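Local coordinates for protein PelD (PDB 4EU0) that binds the bacterial second messenger cyclic di-GMP through a degenerate GGDEF-type domain and acts as an effector in pellicle formation by Pseudomonas aeruginosa, at residues 202-216 with 223-235. Residues are numbered along the deposited sequence; the frame is centred on the assembly and turned at random.
Sequences QRLLEGSQRGLDVQL and GRRVLLVLLPLTS. With C2E (9,9'-[(2R,3R,3aS,5S,7aR,9R,10R,10aS,12S,14aR)-3,5,10,12-tetrahydroxy-5,12-dioxidooctahydro-2H,7H-difuro[3,2-d:3',2'-j][1,3,7,9,2,8]tetraoxadiphosphacyclododecine-2,9-diyl]bis(2-amino-1,9-dihydro-6H-purin-6-one)), chain B.
The antiparallel hairpin of strands 214-219 and 225-231 carries a cyclic di-GMP site at the end where Asp-213 meets Leu-231 and Pro-232. Two hydrogen-bonded pairs, Val-214 with Leu-230 and Leu-216 with Leu-228, fix the register, their side chains on the face that packs on helix 162-181. Gln-215 and Val-229, a non-hydrogen-bonded pair, point together to the other face, beneath helix 198-207. The Gln-215 chain runs extended beyond CG (chi2 -179°), carrying NE2 up to Leu-205 O, 3.0 Å away. That carbonyl also accepts from N and OG of Ser-208. Alongside, the side chains of Leu-227 and Leu-205 pass each other in opposite directions, with Leu-227 CD2 to Leu-205 CB doubtfully short at 3.2 Å. At the start of the strand, Arg-225 NH1 donates to Gln-202 OE1 (3.1 Å), with the oxygen in the guanidinium plane but the donor well above the carbonyl plane. The same amide turns NE2 to Glu-206 OE2 at 2.9 Å, so both its polar atoms are engaged.

At the ligand end, a type II' turn from Arg-210 to Asp-213 leads into the hairpin. Asp-213 presents its carboxylate to the Watson-Crick edge of one guanine: C2E N2 donates to OD1 at 3.0 Å and 169°, while the C2E N1 to OD2 distance, 2.5 Å, is too short to take at face value. A water bridges OD1 and Pro-232 O. Thr-234 OG1, itself donating to Pro-232 O, also accepts from C2E N2. Arg-210, bent at chi3 (-73°), lays its guanidinium over the second guanine while NH1 bonds phosphate oxygen O1P at 2.8 Å. With Arg-245 and Arg-4 also lining the pocket, this pairing of aspartate with guanine and arginine with base and phosphate resembles the RxxD inhibitory site of GGDEF domains.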
# COMPACT_ATOMS: atom_id res chain seq x y z
N GLN A 202 -4.25 -21.49 12.41
CA GLN A 202 -4.76 -20.23 11.86
C GLN A 202 -4.67 -19.10 12.89
O GLN A 202 -4.26 -17.98 12.56
CB GLN A 202 -6.19 -20.37 11.35
CG GLN A 202 -6.65 -19.18 10.50
CD GLN A 202 -8.07 -19.34 10.02
OE1 GLN A 202 -8.39 -20.28 9.29
NE2 GLN A 202 -8.95 -18.42 10.43
N ARG A 203 -5.03 -19.40 14.13
CA ARG A 203 -4.98 -18.38 15.17
C ARG A 203 -3.56 -17.88 15.40
O ARG A 203 -3.34 -16.69 15.65
CB ARG A 203 -5.59 -18.89 16.47
CG ARG A 203 -7.10 -18.96 16.42
CD ARG A 203 -7.66 -19.68 17.62
NE ARG A 203 -9.12 -19.64 17.64
CZ ARG A 203 -9.84 -18.65 18.16
NH1 ARG A 203 -9.24 -17.60 18.72
NH2 ARG A 203 -11.16 -18.71 18.12
N LEU A 204 -2.59 -18.80 15.34
CA LEU A 204 -1.19 -18.41 15.48
C LEU A 204 -0.75 -17.54 14.31
O LEU A 204 -0.07 -16.53 14.49
CB LEU A 204 -0.29 -19.65 15.65
CG LEU A 204 1.15 -19.38 16.11
CD1 LEU A 204 1.19 -18.91 17.55
CD2 LEU A 204 2.01 -20.62 15.93
N LEU A 205 -1.15 -17.92 13.10
CA LEU A 205 -0.83 -17.12 11.91
C LEU A 205 -1.47 -15.73 12.00
O LEU A 205 -0.81 -14.71 11.74
CB LEU A 205 -1.25 -17.87 10.64
CG LEU A 205 -0.40 -19.08 10.26
CD1 LEU A 205 -1.13 -19.88 9.18
CD2 LEU A 205 1.02 -18.66 9.79
N GLU A 206 -2.73 -15.66 12.42
CA GLU A 206 -3.40 -14.37 12.63
C GLU A 206 -2.64 -13.49 13.62
O GLU A 206 -2.47 -12.30 13.37
CB GLU A 206 -4.84 -14.55 13.09
CG GLU A 206 -5.75 -15.20 12.05
CD GLU A 206 -7.14 -15.47 12.60
OE1 GLU A 206 -7.65 -14.62 13.37
OE2 GLU A 206 -7.72 -16.52 12.29
N GLY A 207 -2.18 -14.07 14.72
CA GLY A 207 -1.52 -13.30 15.76
C GLY A 207 -0.15 -12.78 15.35
O GLY A 207 0.37 -11.86 15.98
N SER A 208 0.42 -13.37 14.30
CA SER A 208 1.77 -13.03 13.83
C SER A 208 1.80 -11.75 12.99
O SER A 208 2.88 -11.24 12.66
CB SER A 208 2.34 -14.18 12.99
OG SER A 208 1.78 -14.20 11.69
N GLN A 209 0.62 -11.26 12.61
CA GLN A 209 0.54 -10.12 11.69
C GLN A 209 1.33 -8.93 12.23
O GLN A 209 1.20 -8.57 13.41
CB GLN A 209 -0.91 -9.72 11.45
CG GLN A 209 -1.06 -8.69 10.34
CD GLN A 209 -2.50 -8.33 10.07
OE1 GLN A 209 -3.31 -9.19 9.70
NE2 GLN A 209 -2.83 -7.06 10.25
N ARG A 210 2.10 -8.31 11.35
CA ARG A 210 3.02 -7.25 11.70
C ARG A 210 2.97 -6.15 10.65
O ARG A 210 2.89 -6.44 9.45
CB ARG A 210 4.45 -7.82 11.80
CG ARG A 210 5.54 -6.80 12.01
CD ARG A 210 6.94 -7.45 12.16
NE ARG A 210 7.14 -8.13 13.44
CZ ARG A 210 8.29 -8.70 13.82
NH1 ARG A 210 9.35 -8.68 13.01
NH2 ARG A 210 8.38 -9.30 14.99
N GLY A 211 3.01 -4.90 11.10
CA GLY A 211 3.15 -3.74 10.20
C GLY A 211 2.09 -3.64 9.13
O GLY A 211 0.89 -3.76 9.43
N LEU A 212 2.52 -3.41 7.89
CA LEU A 212 1.60 -3.23 6.77
C LEU A 212 1.07 -4.53 6.19
O LEU A 212 0.23 -4.50 5.29
CB LEU A 212 2.25 -2.41 5.65
CG LEU A 212 2.67 -0.99 6.03
CD1 LEU A 212 3.60 -0.45 4.97
CD2 LEU A 212 1.42 -0.12 6.19
N ASP A 213 1.54 -5.67 6.70
CA ASP A 213 1.05 -6.95 6.21
C ASP A 213 -0.45 -7.06 6.46
O ASP A 213 -0.95 -6.60 7.50
CB ASP A 213 1.74 -8.13 6.88
CG ASP A 213 3.24 -8.17 6.63
OD1 ASP A 213 3.80 -7.35 5.85
OD2 ASP A 213 3.88 -9.05 7.23
N VAL A 214 -1.15 -7.66 5.50
CA VAL A 214 -2.58 -7.88 5.62
C VAL A 214 -2.91 -9.33 5.30
O VAL A 214 -2.22 -9.98 4.49
CB VAL A 214 -3.43 -6.92 4.73
CG1 VAL A 214 -3.36 -5.49 5.28
CG2 VAL A 214 -2.97 -6.94 3.27
N GLN A 215 -3.96 -9.82 5.95
CA GLN A 215 -4.35 -11.22 5.82
C GLN A 215 -5.80 -11.39 5.42
O GLN A 215 -6.64 -10.54 5.73
CB GLN A 215 -4.14 -11.94 7.16
CG GLN A 215 -2.75 -11.82 7.73
CD GLN A 215 -2.63 -12.57 9.03
OE1 GLN A 215 -3.64 -12.86 9.68
NE2 GLN A 215 -1.40 -12.91 9.41
N LEU A 216 -6.07 -12.52 4.78
CA LEU A 216 -7.43 -12.94 4.45
C LEU A 216 -7.64 -14.38 4.91
O LEU A 216 -6.84 -15.27 4.60
CB LEU A 216 -7.67 -12.88 2.94
CG LEU A 216 -8.45 -11.77 2.26
CD1 LEU A 216 -9.03 -12.27 0.94
CD2 LEU A 216 -9.56 -11.22 3.16
N GLY A 223 -12.67 -27.16 0.85
CA GLY A 223 -13.21 -26.93 2.19
C GLY A 223 -12.17 -26.65 3.26
O GLY A 223 -12.49 -26.63 4.46
N ARG A 224 -10.93 -26.43 2.84
CA ARG A 224 -9.82 -26.24 3.77
C ARG A 224 -9.61 -24.78 4.08
O ARG A 224 -9.85 -23.91 3.24
CB ARG A 224 -8.53 -26.85 3.22
CG ARG A 224 -8.60 -28.35 3.08
CD ARG A 224 -7.22 -28.92 2.99
NE ARG A 224 -6.75 -28.99 1.62
CZ ARG A 224 -6.40 -30.12 1.00
NH1 ARG A 224 -6.47 -31.29 1.64
NH2 ARG A 224 -5.98 -30.08 -0.25
N ARG A 225 -9.15 -24.52 5.30
CA ARG A 225 -8.76 -23.17 5.70
C ARG A 225 -7.55 -22.76 4.87
O ARG A 225 -6.59 -23.51 4.73
CB ARG A 225 -8.38 -23.13 7.18
CG ARG A 225 -9.49 -23.52 8.13
CD ARG A 225 -8.94 -23.61 9.56
NE ARG A 225 -9.99 -23.92 10.54
CZ ARG A 225 -10.76 -23.01 11.13
NH1 ARG A 225 -10.63 -21.72 10.83
NH2 ARG A 225 -11.68 -23.38 12.01
N VAL A 226 -7.62 -21.55 4.31
CA VAL A 226 -6.47 -20.95 3.64
C VAL A 226 -6.31 -19.57 4.24
O VAL A 226 -7.27 -18.80 4.24
CB VAL A 226 -6.67 -20.81 2.12
CG1 VAL A 226 -5.53 -19.98 1.50
CG2 VAL A 226 -6.78 -22.18 1.44
N LEU A 227 -5.12 -19.29 4.77
CA LEU A 227 -4.80 -17.94 5.21
C LEU A 227 -3.85 -17.30 4.22
O LEU A 227 -2.72 -17.74 4.05
CB LEU A 227 -4.20 -17.94 6.61
CG LEU A 227 -3.98 -16.52 7.14
CD1 LEU A 227 -5.30 -15.85 7.54
CD2 LEU A 227 -3.07 -16.55 8.31
N LEU A 228 -4.34 -16.25 3.57
CA LEU A 228 -3.52 -15.47 2.66
C LEU A 228 -2.85 -14.36 3.44
O LEU A 228 -3.50 -13.70 4.26
CB LEU A 228 -4.42 -14.84 1.61
CG LEU A 228 -4.02 -14.67 0.16
CD1 LEU A 228 -3.08 -15.77 -0.37
CD2 LEU A 228 -5.35 -14.60 -0.62
N VAL A 229 -1.57 -14.17 3.21
CA VAL A 229 -0.85 -13.05 3.82
C VAL A 229 -0.09 -12.30 2.75
O VAL A 229 0.75 -12.87 2.06
CB VAL A 229 0.16 -13.49 4.91
CG1 VAL A 229 0.72 -12.27 5.62
CG2 VAL A 229 -0.50 -14.43 5.92
N LEU A 230 -0.37 -11.00 2.62
CA LEU A 230 0.41 -10.13 1.75
C LEU A 230 1.46 -9.37 2.57
O LEU A 230 1.15 -8.80 3.62
CB LEU A 230 -0.50 -9.14 1.02
CG LEU A 230 0.20 -8.08 0.17
CD1 LEU A 230 0.77 -8.68 -1.12
CD2 LEU A 230 -0.74 -6.91 -0.15
N LEU A 231 2.69 -9.37 2.07
CA LEU A 231 3.78 -8.63 2.66
C LEU A 231 4.19 -7.50 1.73
O LEU A 231 5.06 -7.69 0.86
CB LEU A 231 4.99 -9.57 2.86
CG LEU A 231 4.86 -10.73 3.86
CD1 LEU A 231 3.90 -11.81 3.38
CD2 LEU A 231 6.27 -11.31 4.05
N PRO A 232 3.58 -6.31 1.89
CA PRO A 232 3.91 -5.20 0.99
C PRO A 232 5.31 -4.66 1.23
O PRO A 232 5.84 -4.78 2.34
CB PRO A 232 2.88 -4.12 1.37
CG PRO A 232 1.77 -4.87 2.07
CD PRO A 232 2.52 -5.93 2.84
N LEU A 233 5.91 -4.08 0.19
CA LEU A 233 7.19 -3.39 0.31
C LEU A 233 8.23 -4.23 1.06
O LEU A 233 8.91 -3.74 1.93
CB LEU A 233 7.00 -2.03 1.00
CG LEU A 233 5.99 -1.09 0.33
CD1 LEU A 233 5.71 0.11 1.21
CD2 LEU A 233 6.52 -0.63 -1.02
N THR A 234 8.33 -5.50 0.68
CA THR A 234 9.18 -6.45 1.36
C THR A 234 10.02 -7.21 0.35
O THR A 234 9.48 -7.81 -0.58
CB THR A 234 8.31 -7.42 2.18
OG1 THR A 234 7.67 -6.67 3.22
CG2 THR A 234 9.15 -8.54 2.81
N SER A 235 11.35 -7.17 0.54
CA SER A 235 12.32 -7.84 -0.33
C SER A 235 12.24 -9.35 -0.20
O SER A 235 11.60 -9.86 0.72
CB SER A 235 13.75 -7.39 0.01
OG SER A 235 14.18 -7.87 1.27
P1 C2E B . 12.99 -10.27 12.95
O2P C2E B . 13.91 -11.45 13.16
O1P C2E B . 11.64 -10.26 13.62
O5' C2E B . 12.78 -10.03 11.39
C5' C2E B . 13.87 -10.03 10.46
C4' C2E B . 13.42 -9.53 9.09
O4' C2E B . 12.55 -10.49 8.48
C3' C2E B . 12.65 -8.22 9.10
O3' C2E B . 13.47 -7.04 9.02
C2' C2E B . 11.80 -8.34 7.86
O2' C2E B . 12.62 -8.06 6.72
C1' C2E B . 11.47 -9.82 7.84
N9 C2E B . 10.20 -10.08 8.58
C8 C2E B . 10.08 -10.73 9.75
N7 C2E B . 8.79 -10.80 10.14
C5 C2E B . 8.07 -10.19 9.19
C6 C2E B . 6.64 -9.89 8.97
O6 C2E B . 5.72 -10.30 9.87
N1 C2E B . 6.29 -9.22 7.85
C2 C2E B . 7.19 -8.78 6.93
N2 C2E B . 6.74 -8.11 5.85
N3 C2E B . 8.53 -9.02 7.07
C4 C2E B . 9.00 -9.70 8.16
P11 C2E B . 12.93 -5.65 9.63
O21 C2E B . 13.92 -4.55 9.30
O11 C2E B . 11.47 -5.43 9.32
O5A C2E B . 13.07 -5.92 11.21
C5A C2E B . 14.34 -6.25 11.78
C4A C2E B . 14.13 -6.57 13.25
O4A C2E B . 13.49 -5.48 13.91
C3A C2E B . 13.18 -7.73 13.45
O3A C2E B . 13.84 -8.98 13.40
C2A C2E B . 12.58 -7.47 14.81
O2A C2E B . 13.49 -7.89 15.84
C1A C2E B . 12.48 -5.96 14.80
N91 C2E B . 11.13 -5.55 14.34
C81 C2E B . 10.80 -5.02 13.15
N71 C2E B . 9.47 -4.75 13.08
C51 C2E B . 8.93 -5.11 14.26
C61 C2E B . 7.58 -5.10 14.87
O61 C2E B . 6.50 -4.64 14.19
N11 C2E B . 7.44 -5.58 16.13
C21 C2E B . 8.50 -6.06 16.83
N21 C2E B . 8.29 -6.51 18.09
N31 C2E B . 9.76 -6.09 16.33
C41 C2E B . 10.03 -5.64 15.08
O HOH W 1 4.98 -5.05 5.00